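Local coordinates for inactive glucansucrase (Lactobacillus reuteri, PDB 5JBD), which belongs to glycosyl hydrolase family 70, whose members are built round a TIM barrel, and binds a calcium ion, at residues 192-196 / 237-241; 756-762 / 785-791; 172-176 / 189-193. All blocks are in the same frame, centred on the assembly; numbering follows the deposited sequence.

Interaction 1: residues 192-196 / 237-241. With CA (calcium ion), chain C.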
ATOM      1  N   ASP A 192      -5.165 -14.276   4.958  1.00 28.46           N
ATOM      2  CA  ASP A 192      -4.079 -14.803   5.825  1.00 28.59           C
ATOM      3  C   ASP A 192      -3.851 -13.844   6.993  1.00 26.97           C
ATOM      4  O   ASP A 192      -2.944 -13.014   6.973  1.00 26.90           O
ATOM      5  CB  ASP A 192      -2.781 -15.036   5.020  1.00 27.46           C
ATOM      6  CG  ASP A 192      -2.733 -16.403   4.354  1.00 28.19           C
ATOM      7  OD1 ASP A 192      -3.721 -17.184   4.442  1.00 28.34           O
ATOM      8  OD2 ASP A 192      -1.688 -16.707   3.738  1.00 27.24           O
ATOM      9  N   GLN A 193      -4.714 -13.955   7.996  1.00 27.80           N
ATOM     10  CA  GLN A 193      -4.776 -13.007   9.101  1.00 28.76           C
ATOM     11  C   GLN A 193      -5.018 -13.691  10.417  1.00 29.05           C
ATOM     12  O   GLN A 193      -5.628 -14.757  10.504  1.00 28.35           O
ATOM     13  CB  GLN A 193      -5.931 -12.012   8.933  1.00 29.02           C
ATOM     14  CG  GLN A 193      -6.009 -11.263   7.617  1.00 29.78           C
ATOM     15  CD  GLN A 193      -4.960 -10.187   7.460  1.00 31.34           C
ATOM     16  OE1 GLN A 193      -4.336  -9.737   8.432  1.00 31.30           O
ATOM     17  NE2 GLN A 193      -4.765  -9.749   6.222  1.00 33.20           N
ATOM     18  N   VAL A 194      -4.586 -12.991  11.452  1.00 28.58           N
ATOM     19  CA  VAL A 194      -4.902 -13.309  12.804  1.00 29.49           C
ATOM     20  C   VAL A 194      -5.363 -12.005  13.479  1.00 29.07           C
ATOM     21  O   VAL A 194      -4.811 -10.939  13.214  1.00 28.76           O
ATOM     22  CB  VAL A 194      -3.614 -13.963  13.382  1.00 30.93           C
ATOM     23  CG1 VAL A 194      -2.984 -13.165  14.499  1.00 32.41           C
ATOM     24  CG2 VAL A 194      -3.816 -15.452  13.645  1.00 30.08           C
ATOM     25  N   ILE A 195      -6.376 -12.076  14.331  1.00 28.77           N
ATOM     26  CA  ILE A 195      -6.770 -10.912  15.162  1.00 29.28           C
ATOM     27  C   ILE A 195      -6.182 -11.019  16.566  1.00 29.17           C
ATOM     28  O   ILE A 195      -5.959 -12.120  17.059  1.00 29.87           O
ATOM     29  CB  ILE A 195      -8.300 -10.727  15.286  1.00 29.05           C
ATOM     30  CG1 ILE A 195      -8.994 -11.963  15.884  1.00 30.20           C
ATOM     31  CG2 ILE A 195      -8.897 -10.380  13.921  1.00 29.66           C
ATOM     32  CD1 ILE A 195     -10.484 -11.763  16.151  1.00 32.14           C
ATOM     33  N   PHE A 196      -5.956  -9.873  17.202  1.00 28.30           N
ATOM     34  CA  PHE A 196      -5.546  -9.814  18.610  1.00 28.38           C
ATOM     35  C   PHE A 196      -6.792  -9.653  19.476  1.00 29.65           C
ATOM     36  O   PHE A 196      -7.594  -8.719  19.261  1.00 28.22           O
ATOM     37  CB  PHE A 196      -4.605  -8.631  18.864  1.00 27.56           C
ATOM     38  CG  PHE A 196      -3.354  -8.630  18.023  1.00 27.52           C
ATOM     39  CD1 PHE A 196      -2.809  -9.798  17.506  1.00 27.21           C
ATOM     40  CD2 PHE A 196      -2.707  -7.434  17.763  1.00 28.48           C
ATOM     41  CE1 PHE A 196      -1.655  -9.771  16.755  1.00 27.36           C
ATOM     42  CE2 PHE A 196      -1.540  -7.399  17.011  1.00 28.51           C
ATOM     43  CZ  PHE A 196      -1.018  -8.570  16.501  1.00 28.22           C
ATOM     44  N   GLU A 237     -11.536  -4.699   7.112  1.00 25.61           N
ATOM     45  CA  GLU A 237     -10.595  -4.034   8.011  1.00 24.74           C
ATOM     46  C   GLU A 237      -9.143  -4.369   7.661  1.00 24.78           C
ATOM     47  O   GLU A 237      -8.262  -3.498   7.768  1.00 23.57           O
ATOM     48  CB  GLU A 237     -10.859  -4.444   9.464  1.00 25.63           C
ATOM     49  CG  GLU A 237      -9.986  -3.719  10.507  1.00 24.68           C
ATOM     50  CD  GLU A 237     -10.195  -2.225  10.484  1.00 24.59           C
ATOM     51  OE1 GLU A 237     -11.361  -1.820  10.695  1.00 25.35           O
ATOM     52  OE2 GLU A 237      -9.232  -1.466  10.203  1.00 24.50           O
ATOM     53  N   LEU A 238      -8.896  -5.616   7.259  1.00 24.97           N
ATOM     54  CA  LEU A 238      -7.521  -6.141   7.140  1.00 26.05           C
ATOM     55  C   LEU A 238      -7.042  -6.276   5.695  1.00 26.04           C
ATOM     56  O   LEU A 238      -7.776  -6.784   4.830  1.00 26.52           O
ATOM     57  CB  LEU A 238      -7.432  -7.497   7.842  1.00 26.69           C
ATOM     58  CG  LEU A 238      -7.906  -7.531   9.301  1.00 27.46           C
ATOM     59  CD1 LEU A 238      -7.835  -8.940   9.875  1.00 28.38           C
ATOM     60  CD2 LEU A 238      -7.113  -6.574  10.178  1.00 28.15           C
ATOM     61  N   LEU A 239      -5.820  -5.803   5.447  1.00 24.94           N
ATOM     62  CA  LEU A 239      -5.117  -5.965   4.169  1.00 25.70           C
ATOM     63  C   LEU A 239      -3.848  -6.803   4.355  1.00 25.40           C
ATOM     64  O   LEU A 239      -3.803  -7.971   3.946  1.00 26.40           O
ATOM     65  CB  LEU A 239      -4.752  -4.598   3.575  1.00 25.88           C
ATOM     66  CG  LEU A 239      -5.916  -3.685   3.186  1.00 27.43           C
ATOM     67  CD1 LEU A 239      -5.385  -2.332   2.722  1.00 27.02           C
ATOM     68  CD2 LEU A 239      -6.787  -4.343   2.112  1.00 28.36           C
ATOM     69  N   VAL A 240      -2.845  -6.214   5.004  1.00 25.82           N
ATOM     70  CA  VAL A 240      -1.531  -6.858   5.202  1.00 26.78           C
ATOM     71  C   VAL A 240      -0.774  -6.108   6.290  1.00 26.45           C
ATOM     72  O   VAL A 240      -1.002  -4.909   6.499  1.00 26.55           O
ATOM     73  CB  VAL A 240      -0.717  -6.897   3.881  1.00 26.66           C
ATOM     74  CG1 VAL A 240      -0.232  -5.507   3.476  1.00 26.81           C
ATOM     75  CG2 VAL A 240       0.459  -7.869   3.981  1.00 28.70           C
ATOM     76  N   GLY A 241       0.121  -6.810   6.983  1.00 27.43           N
ATOM     77  CA  GLY A 241       0.967  -6.208   8.021  1.00 26.67           C
ATOM     78  C   GLY A 241       0.296  -6.140   9.372  1.00 25.88           C
ATOM     79  O   GLY A 241      -0.684  -6.833   9.605  1.00 24.34           O
TER
HETATM   80 CA    CA C1701      -7.383  -1.633   8.830  1.00 22.75          CA
HETATM   81  O   HOH W   1      -3.280  -7.161   8.315  1.00 28.69           O
HETATM   82  O   HOH W   2      -6.193   0.018  10.119  1.00 26.28           O
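Q193 and L238 carry a contact in which a single glutamine links a strand to a loop, its stem in apolar contact and its amide among backbone carbonyls. Q193 opens strand 193-197, an inner strand of an antiparallel sheet; L238 lies in the irregular loop that leads to strand 242-244 of that sheet and also supplies a calcium ligand.

The glutamine can be followed outward. Its CB lies 3.7 Å from L238 CD1, and CG rests against the same methyl, so the first two carbons run along the leucine while the two side chains pass alongside, pointing opposite ways. The chain then bends at chi2 (-73°), which brings the amide carbon Q193 CD to 3.7 Å from L238 CB. At the tip the two polar atoms part. Q193 OE1 faces a water 2.8 Å away, and this water also sits 2.9 Å from G241 O, placed to donate to either oxygen. Q193 NE2 reaches L239 O at 3.0 Å, but the N-H is badly aimed (124°) and the bond is weak; the stronger partner of NE2 is the carbonyl of D190, on its own side of the contact. I195 adds a light apolar touch, CG2 to L238 CD1 at 4.4 Å.

One residue before the leucine, E237 turns to the metal. D243, on sheet strand 242-244, contributes a further ligand, as do N287 and N751, which follow strands of the barrel, so that the ion bridges the two. N220 N holds the other carboxylate oxygen, OE1, which should limit rotation of the group. The glutamate chain is itself bent at chi2 (61°), folding back so that one residue grips calcium twice, through E237 O at 2.3 Å and E237 OE2 at 2.3 Å.

Interaction 2: residues 756-762 / 785-791; sequences FSGQEAV and IYFAYTT
From G758 paired with T791 to V762 paired with Y786, the two strands run antiparallel, and the register slips by one residue near the start, where G758 O accepts from both T790 N (2.9 Å) and T791 N (3.0 Å). This is a classic beta bulge. Farther along, V762 N meets Y786 O almost straight (177°).

Q759 and Y789 share a face of the sheet. The CG of Q759 stands 3.4 Å from the centroid of the Y789 ring, a CH-pi contact directly over its middle, and the amide lies nearly parallel to the ring, 8° apart. Beyond it, Q759 NE2 bonds F787 O at 2.9 Å, with that oxygen close to the amide plane. The two segments belong to neighbouring antiparallel strands, 784-791 being outermost in the six-stranded sheet.

On the other face E760 is fully extended, and its OE1 accepts a hydrogen bond from T790 OG1 at 2.6 Å on the anti lone pair. With chi1 at 65°, T790 OG1 sits between backbone N and carbonyl carbon, where T791 OG1 donates to it in turn. A838 N is a second donor to E760 OE1. At the bulged end T790 O lies over one face of the F756 ring, 3.4 Å from F756 CD2.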
ATOM      1  N   PHE A 756       8.279  -4.401  12.509  1.00 31.82           N
ATOM      2  CA  PHE A 756       8.618  -4.191  13.923  1.00 31.53           C
ATOM      3  C   PHE A 756       9.672  -5.213  14.345  1.00 31.27           C
ATOM      4  O   PHE A 756       9.602  -6.375  13.945  1.00 31.93           O
ATOM      5  CB  PHE A 756       7.392  -4.333  14.838  1.00 30.49           C
ATOM      6  CG  PHE A 756       6.363  -3.238  14.687  1.00 30.30           C
ATOM      7  CD1 PHE A 756       6.700  -1.903  14.895  1.00 31.04           C
ATOM      8  CD2 PHE A 756       5.037  -3.549  14.385  1.00 30.44           C
ATOM      9  CE1 PHE A 756       5.744  -0.898  14.776  1.00 31.55           C
ATOM     10  CE2 PHE A 756       4.077  -2.548  14.264  1.00 29.46           C
ATOM     11  CZ  PHE A 756       4.429  -1.220  14.463  1.00 30.19           C
ATOM     12  N   SER A 757      10.654  -4.773  15.135  1.00 33.11           N
ATOM     13  CA  SER A 757      11.728  -5.662  15.619  1.00 33.19           C
ATOM     14  C   SER A 757      11.429  -6.318  16.975  1.00 33.00           C
ATOM     15  O   SER A 757      12.110  -7.268  17.360  1.00 32.91           O
ATOM     16  CB  SER A 757      13.048  -4.888  15.697  1.00 34.01           C
ATOM     17  OG  SER A 757      12.934  -3.883  16.692  1.00 37.28           O
ATOM     18  N   GLY A 758      10.422  -5.824  17.691  1.00 31.63           N
ATOM     19  CA  GLY A 758      10.074  -6.331  19.021  1.00 31.90           C
ATOM     20  C   GLY A 758       8.907  -7.309  19.023  1.00 30.53           C
ATOM     21  O   GLY A 758       7.818  -6.979  18.544  1.00 28.68           O
ATOM     22  N   GLN A 759       9.138  -8.503  19.570  1.00 29.42           N
ATOM     23  CA  GLN A 759       8.089  -9.505  19.744  1.00 29.20           C
ATOM     24  C   GLN A 759       7.314  -9.289  21.036  1.00 30.75           C
ATOM     25  O   GLN A 759       7.849  -8.768  22.035  1.00 29.91           O
ATOM     26  CB  GLN A 759       8.646 -10.924  19.747  1.00 30.34           C
ATOM     27  CG  GLN A 759       8.978 -11.450  18.369  1.00 30.11           C
ATOM     28  CD  GLN A 759       9.622 -12.823  18.404  1.00 32.00           C
ATOM     29  OE1 GLN A 759      10.795 -12.958  18.759  1.00 31.19           O
ATOM     30  NE2 GLN A 759       8.857 -13.851  18.052  1.00 32.39           N
ATOM     31  N   GLU A 760       6.052  -9.707  20.996  1.00 30.64           N
ATOM     32  CA  GLU A 760       5.132  -9.571  22.107  1.00 32.10           C
ATOM     33  C   GLU A 760       4.245 -10.810  22.147  1.00 32.06           C
ATOM     34  O   GLU A 760       3.842 -11.314  21.102  1.00 33.30           O
ATOM     35  CB  GLU A 760       4.288  -8.307  21.918  1.00 32.49           C
ATOM     36  CG  GLU A 760       3.456  -7.893  23.129  1.00 33.64           C
ATOM     37  CD  GLU A 760       2.624  -6.639  22.899  1.00 33.38           C
ATOM     38  OE1 GLU A 760       2.671  -6.040  21.790  1.00 32.16           O
ATOM     39  OE2 GLU A 760       1.900  -6.256  23.844  1.00 36.46           O
ATOM     40  N   ALA A 761       3.951 -11.309  23.347  1.00 31.60           N
ATOM     41  CA  ALA A 761       2.990 -12.396  23.487  1.00 31.40           C
ATOM     42  C   ALA A 761       1.595 -11.798  23.364  1.00 30.82           C
ATOM     43  O   ALA A 761       1.178 -10.987  24.197  1.00 31.42           O
ATOM     44  CB  ALA A 761       3.153 -13.136  24.808  1.00 32.31           C
ATOM     45  N   VAL A 762       0.896 -12.184  22.310  1.00 29.63           N
ATOM     46  CA  VAL A 762      -0.498 -11.767  22.091  1.00 29.07           C
ATOM     47  C   VAL A 762      -1.378 -13.004  22.008  1.00 29.13           C
ATOM     48  O   VAL A 762      -0.898 -14.073  21.634  1.00 30.07           O
ATOM     49  CB  VAL A 762      -0.655 -10.927  20.803  1.00 27.75           C
ATOM     50  CG1 VAL A 762      -0.097  -9.534  21.019  1.00 28.04           C
ATOM     51  CG2 VAL A 762       0.017 -11.581  19.603  1.00 27.57           C
ATOM     52  N   ILE A 785      -1.766 -18.143  22.344  1.00 33.63           N
ATOM     53  CA  ILE A 785      -0.651 -17.221  22.518  1.00 32.31           C
ATOM     54  C   ILE A 785       0.317 -17.381  21.342  1.00 30.78           C
ATOM     55  O   ILE A 785       0.733 -18.490  21.026  1.00 31.25           O
ATOM     56  CB  ILE A 785       0.032 -17.390  23.900  1.00 33.23           C
ATOM     57  CG1 ILE A 785      -0.980 -17.021  24.995  1.00 33.62           C
ATOM     58  CG2 ILE A 785       1.278 -16.515  23.974  1.00 33.20           C
ATOM     59  CD1 ILE A 785      -0.462 -16.975  26.404  1.00 34.80           C
ATOM     60  N   TYR A 786       0.683 -16.245  20.747  1.00 29.85           N
ATOM     61  CA  TYR A 786       1.458 -16.152  19.512  1.00 29.82           C
ATOM     62  C   TYR A 786       2.469 -15.024  19.691  1.00 29.42           C
ATOM     63  O   TYR A 786       2.123 -13.954  20.218  1.00 29.20           O
ATOM     64  CB  TYR A 786       0.472 -15.798  18.379  1.00 29.31           C
ATOM     65  CG  TYR A 786       1.010 -15.678  16.951  1.00 30.10           C
ATOM     66  CD1 TYR A 786       1.588 -16.767  16.299  1.00 31.69           C
ATOM     67  CD2 TYR A 786       0.870 -14.485  16.222  1.00 29.91           C
ATOM     68  CE1 TYR A 786       2.041 -16.663  14.980  1.00 31.38           C
ATOM     69  CE2 TYR A 786       1.317 -14.373  14.901  1.00 30.13           C
ATOM     70  CZ  TYR A 786       1.895 -15.459  14.276  1.00 30.90           C
ATOM     71  OH  TYR A 786       2.350 -15.361  12.967  1.00 29.15           O
ATOM     72  N   PHE A 787       3.711 -15.249  19.265  1.00 29.49           N
ATOM     73  CA  PHE A 787       4.786 -14.284  19.497  1.00 29.26           C
ATOM     74  C   PHE A 787       4.991 -13.350  18.302  1.00 29.51           C
ATOM     75  O   PHE A 787       6.045 -13.328  17.666  1.00 29.20           O
ATOM     76  CB  PHE A 787       6.085 -15.012  19.877  1.00 30.21           C
ATOM     77  CG  PHE A 787       5.972 -15.877  21.107  1.00 31.51           C
ATOM     78  CD1 PHE A 787       5.383 -15.394  22.279  1.00 32.85           C
ATOM     79  CD2 PHE A 787       6.501 -17.159  21.119  1.00 33.22           C
ATOM     80  CE1 PHE A 787       5.298 -16.186  23.418  1.00 32.81           C
ATOM     81  CE2 PHE A 787       6.431 -17.951  22.259  1.00 34.04           C
ATOM     82  CZ  PHE A 787       5.827 -17.463  23.410  1.00 34.16           C
ATOM     83  N   ALA A 788       3.967 -12.548  18.018  1.00 30.20           N
ATOM     84  CA  ALA A 788       3.982 -11.651  16.862  1.00 29.61           C
ATOM     85  C   ALA A 788       4.978 -10.544  17.078  1.00 29.65           C
ATOM     86  O   ALA A 788       5.179 -10.100  18.217  1.00 29.91           O
ATOM     87  CB  ALA A 788       2.598 -11.050  16.639  1.00 30.22           C
ATOM     88  N   TYR A 789       5.606 -10.107  15.993  1.00 28.61           N
ATOM     89  CA  TYR A 789       6.353  -8.850  15.980  1.00 28.80           C
ATOM     90  C   TYR A 789       5.334  -7.714  15.955  1.00 28.07           C
ATOM     91  O   TYR A 789       4.575  -7.593  14.998  1.00 28.67           O
ATOM     92  CB  TYR A 789       7.292  -8.790  14.773  1.00 29.31           C
ATOM     93  CG  TYR A 789       8.460  -9.738  14.916  1.00 30.84           C
ATOM     94  CD1 TYR A 789       8.352 -11.076  14.546  1.00 32.72           C
ATOM     95  CD2 TYR A 789       9.655  -9.315  15.481  1.00 32.90           C
ATOM     96  CE1 TYR A 789       9.419 -11.953  14.702  1.00 34.11           C
ATOM     97  CE2 TYR A 789      10.738 -10.181  15.635  1.00 33.87           C
ATOM     98  CZ  TYR A 789      10.608 -11.500  15.249  1.00 34.84           C
ATOM     99  OH  TYR A 789      11.660 -12.362  15.408  1.00 35.31           O
ATOM    100  N   THR A 790       5.284  -6.937  17.036  1.00 28.05           N
ATOM    101  CA  THR A 790       4.300  -5.862  17.215  1.00 28.84           C
ATOM    102  C   THR A 790       4.853  -4.519  17.710  1.00 29.35           C
ATOM    103  O   THR A 790       4.134  -3.513  17.686  1.00 28.70           O
ATOM    104  CB  THR A 790       3.284  -6.250  18.295  1.00 29.10           C
ATOM    105  OG1 THR A 790       3.970  -6.353  19.540  1.00 30.07           O
ATOM    106  CG2 THR A 790       2.596  -7.565  17.986  1.00 29.36           C
ATOM    107  N   THR A 791       6.094  -4.502  18.196  1.00 30.24           N
ATOM    108  CA  THR A 791       6.554  -3.428  19.039  1.00 29.60           C
ATOM    109  C   THR A 791       7.736  -2.694  18.399  1.00 29.86           C
ATOM    110  O   THR A 791       8.699  -3.315  17.931  1.00 29.57           O
ATOM    111  CB  THR A 791       6.867  -3.972  20.448  1.00 31.95           C
ATOM    112  OG1 THR A 791       5.671  -4.541  20.995  1.00 29.68           O
ATOM    113  CG2 THR A 791       7.376  -2.871  21.374  1.00 33.23           C
TER
HETATM  114  O   HOH W   3      11.162  -2.501  19.216  1.00 40.09           O

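Interaction 3: residues 172-176 / 189-193; sequences ELSLQ and IDSDQ
S174 and L175 present two donors side by side to the carboxylate of D192, and the group turns the inner sides of both oxygens to meet them. D192 OD1 takes L175 N on its syn lone pair at 2.9 Å, a nearly straight bond (170°). D192 OD2 receives the hydroxyl of S174, OG to OD2 2.6 Å, again from the syn side but 16° out of the carboxylate plane. Two bonds from adjacent residues should fix the rotation of the group; R766 adds a salt bridge to OD1, consistent with a carboxylate that stays charged.

The serine hydroxyl has a second role. With OG anti to its own nitrogen (chi1 177°), S174 OG also accepts from Q176 N at 3.0 Å, making an ST turn just where a 3-10 segment begins. Residues 189-192 form a type I beta turn that delivers D192, so two compact loop elements preceding strand 193-197 are joined chiefly by hydrogen bonds to one acid.

L175 runs alongside D192, the two pointing opposite ways. Its methyl L175 CD1 lies 3.6 Å from S191 CB and makes a looser apolar touch with I189 CG2 at 4.2 Å. Q176 crosses I189 at about a right angle, its polar OE1 3.5 Å from the methyl I189 CD1.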
ATOM      1  N   GLU A 172       0.489 -21.951  10.852  1.00 31.93           N
ATOM      2  CA  GLU A 172      -0.329 -20.734  10.852  1.00 31.67           C
ATOM      3  C   GLU A 172      -1.561 -20.837   9.938  1.00 33.06           C
ATOM      4  O   GLU A 172      -2.495 -20.045  10.076  1.00 31.25           O
ATOM      5  CB  GLU A 172       0.528 -19.531  10.474  1.00 30.90           C
ATOM      6  CG  GLU A 172       1.653 -19.278  11.478  1.00 30.85           C
ATOM      7  CD  GLU A 172       2.500 -18.062  11.136  1.00 31.87           C
ATOM      8  OE1 GLU A 172       2.420 -17.563   9.986  1.00 29.85           O
ATOM      9  OE2 GLU A 172       3.262 -17.606  12.025  1.00 30.60           O
ATOM     10  N   LEU A 173      -1.534 -21.803   9.013  1.00 35.50           N
ATOM     11  CA  LEU A 173      -2.663 -22.173   8.143  1.00 36.28           C
ATOM     12  C   LEU A 173      -2.929 -21.151   7.038  1.00 35.64           C
ATOM     13  O   LEU A 173      -3.992 -20.545   6.975  1.00 36.73           O
ATOM     14  CB  LEU A 173      -3.932 -22.468   8.958  1.00 37.34           C
ATOM     15  CG  LEU A 173      -3.821 -23.490  10.091  1.00 39.94           C
ATOM     16  CD1 LEU A 173      -5.145 -23.559  10.840  1.00 41.12           C
ATOM     17  CD2 LEU A 173      -3.434 -24.870   9.580  1.00 40.32           C
ATOM     18  N   SER A 174      -1.937 -20.953   6.174  1.00 35.68           N
ATOM     19  CA  SER A 174      -2.092 -20.095   5.000  1.00 34.84           C
ATOM     20  C   SER A 174      -3.073 -20.709   4.018  1.00 33.99           C
ATOM     21  O   SER A 174      -3.078 -21.913   3.808  1.00 32.51           O
ATOM     22  CB  SER A 174      -0.755 -19.880   4.287  1.00 35.71           C
ATOM     23  OG  SER A 174      -0.933 -19.096   3.112  1.00 32.11           O
ATOM     24  N   LEU A 175      -3.871 -19.860   3.386  1.00 33.05           N
ATOM     25  CA  LEU A 175      -4.725 -20.297   2.285  1.00 36.21           C
ATOM     26  C   LEU A 175      -3.902 -20.785   1.066  1.00 36.03           C
ATOM     27  O   LEU A 175      -4.402 -21.564   0.261  1.00 34.18           O
ATOM     28  CB  LEU A 175      -5.709 -19.184   1.896  1.00 36.35           C
ATOM     29  CG  LEU A 175      -6.649 -18.680   3.004  1.00 37.82           C
ATOM     30  CD1 LEU A 175      -7.386 -17.421   2.553  1.00 42.17           C
ATOM     31  CD2 LEU A 175      -7.650 -19.746   3.393  1.00 40.21           C
ATOM     32  N   GLN A 176      -2.639 -20.353   0.964  1.00 37.95           N
ATOM     33  CA  GLN A 176      -1.676 -20.854  -0.045  1.00 39.96           C
ATOM     34  C   GLN A 176      -1.484 -22.353  -0.073  1.00 40.94           C
ATOM     35  O   GLN A 176      -1.106 -22.900  -1.122  1.00 41.28           O
ATOM     36  CB  GLN A 176      -0.289 -20.238   0.149  1.00 42.28           C
ATOM     37  CG  GLN A 176      -0.182 -18.791  -0.313  1.00 46.15           C
ATOM     38  CD  GLN A 176       1.225 -18.197  -0.130  1.00 50.72           C
ATOM     39  OE1 GLN A 176       1.687 -17.399  -0.953  1.00 52.27           O
ATOM     40  NE2 GLN A 176       1.923 -18.612   0.925  1.00 53.42           N
ATOM     41  N   ILE A 189      -2.124 -12.077   0.364  1.00 33.11           N
ATOM     42  CA  ILE A 189      -3.223 -13.013   0.594  1.00 33.77           C
ATOM     43  C   ILE A 189      -4.135 -12.400   1.654  1.00 33.23           C
ATOM     44  O   ILE A 189      -3.830 -12.432   2.853  1.00 32.13           O
ATOM     45  CB  ILE A 189      -2.735 -14.425   1.020  1.00 36.57           C
ATOM     46  CG1 ILE A 189      -1.785 -15.009  -0.042  1.00 40.19           C
ATOM     47  CG2 ILE A 189      -3.930 -15.355   1.230  1.00 37.48           C
ATOM     48  CD1 ILE A 189      -0.318 -14.739   0.228  1.00 44.81           C
ATOM     49  N   ASP A 190      -5.275 -11.877   1.195  1.00 30.99           N
ATOM     50  CA  ASP A 190      -6.194 -11.088   2.024  1.00 31.39           C
ATOM     51  C   ASP A 190      -6.581 -11.768   3.315  1.00 30.58           C
ATOM     52  O   ASP A 190      -6.496 -11.173   4.392  1.00 32.60           O
ATOM     53  CB  ASP A 190      -7.495 -10.797   1.268  1.00 32.63           C
ATOM     54  CG  ASP A 190      -7.303  -9.884   0.090  1.00 32.90           C
ATOM     55  OD1 ASP A 190      -6.345  -9.092   0.087  1.00 33.82           O
ATOM     56  OD2 ASP A 190      -8.155  -9.946  -0.828  1.00 37.95           O
ATOM     57  N   SER A 191      -6.982 -13.026   3.207  1.00 30.34           N
ATOM     58  CA  SER A 191      -7.501 -13.732   4.363  1.00 31.61           C
ATOM     59  C   SER A 191      -6.452 -14.627   5.098  1.00 30.10           C
ATOM     60  O   SER A 191      -6.808 -15.564   5.811  1.00 31.71           O
ATOM     61  CB  SER A 191      -8.817 -14.396   3.955  1.00 33.47           C
ATOM     62  OG  SER A 191      -9.784 -13.326   3.756  1.00 35.67           O
ATOM     63  N   ASP A 192      -5.165 -14.276   4.958  1.00 28.46           N
ATOM     64  CA  ASP A 192      -4.079 -14.803   5.825  1.00 28.59           C
ATOM     65  C   ASP A 192      -3.851 -13.844   6.993  1.00 26.97           C
ATOM     66  O   ASP A 192      -2.944 -13.014   6.973  1.00 26.90           O
ATOM     67  CB  ASP A 192      -2.781 -15.036   5.020  1.00 27.46           C
ATOM     68  CG  ASP A 192      -2.733 -16.403   4.354  1.00 28.19           C
ATOM     69  OD1 ASP A 192      -3.721 -17.184   4.442  1.00 28.34           O
ATOM     70  OD2 ASP A 192      -1.688 -16.707   3.738  1.00 27.24           O
ATOM     71  N   GLN A 193      -4.714 -13.955   7.996  1.00 27.80           N
ATOM     72  CA  GLN A 193      -4.776 -13.007   9.101  1.00 28.76           C
ATOM     73  C   GLN A 193      -5.018 -13.691  10.417  1.00 29.05           C
ATOM     74  O   GLN A 193      -5.628 -14.757  10.504  1.00 28.35           O
ATOM     75  CB  GLN A 193      -5.931 -12.012   8.933  1.00 29.02           C
ATOM     76  CG  GLN A 193      -6.009 -11.263   7.617  1.00 29.78           C
ATOM     77  CD  GLN A 193      -4.960 -10.187   7.460  1.00 31.34           C
ATOM     78  OE1 GLN A 193      -4.336  -9.737   8.432  1.00 31.30           O
ATOM     79  NE2 GLN A 193      -4.765  -9.749   6.222  1.00 33.20           N
TER

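How the interactions relate
The chemistry of the three contacts differs with their place in the fold. Interaction 2 is the buried one, built on strand pairing at the sheet margin; interaction 1 is partly buried, joining an inner strand of that sheet to the loop that supplies E237 to the calcium ion; interaction 3 lies near the surface between two loops and relies on a carboxylate. Interactions 1 and 3 share D192 and Q193, the point where turn becomes strand. Interactions 1 and 2 meet through F196, whose ring packs on V762 of the neighbouring strand and T790 of the next strand out. Interactions 2 and 3 touch at a probable hydrogen bond, Y786 OH to E172 OE2 at 2.6 Å.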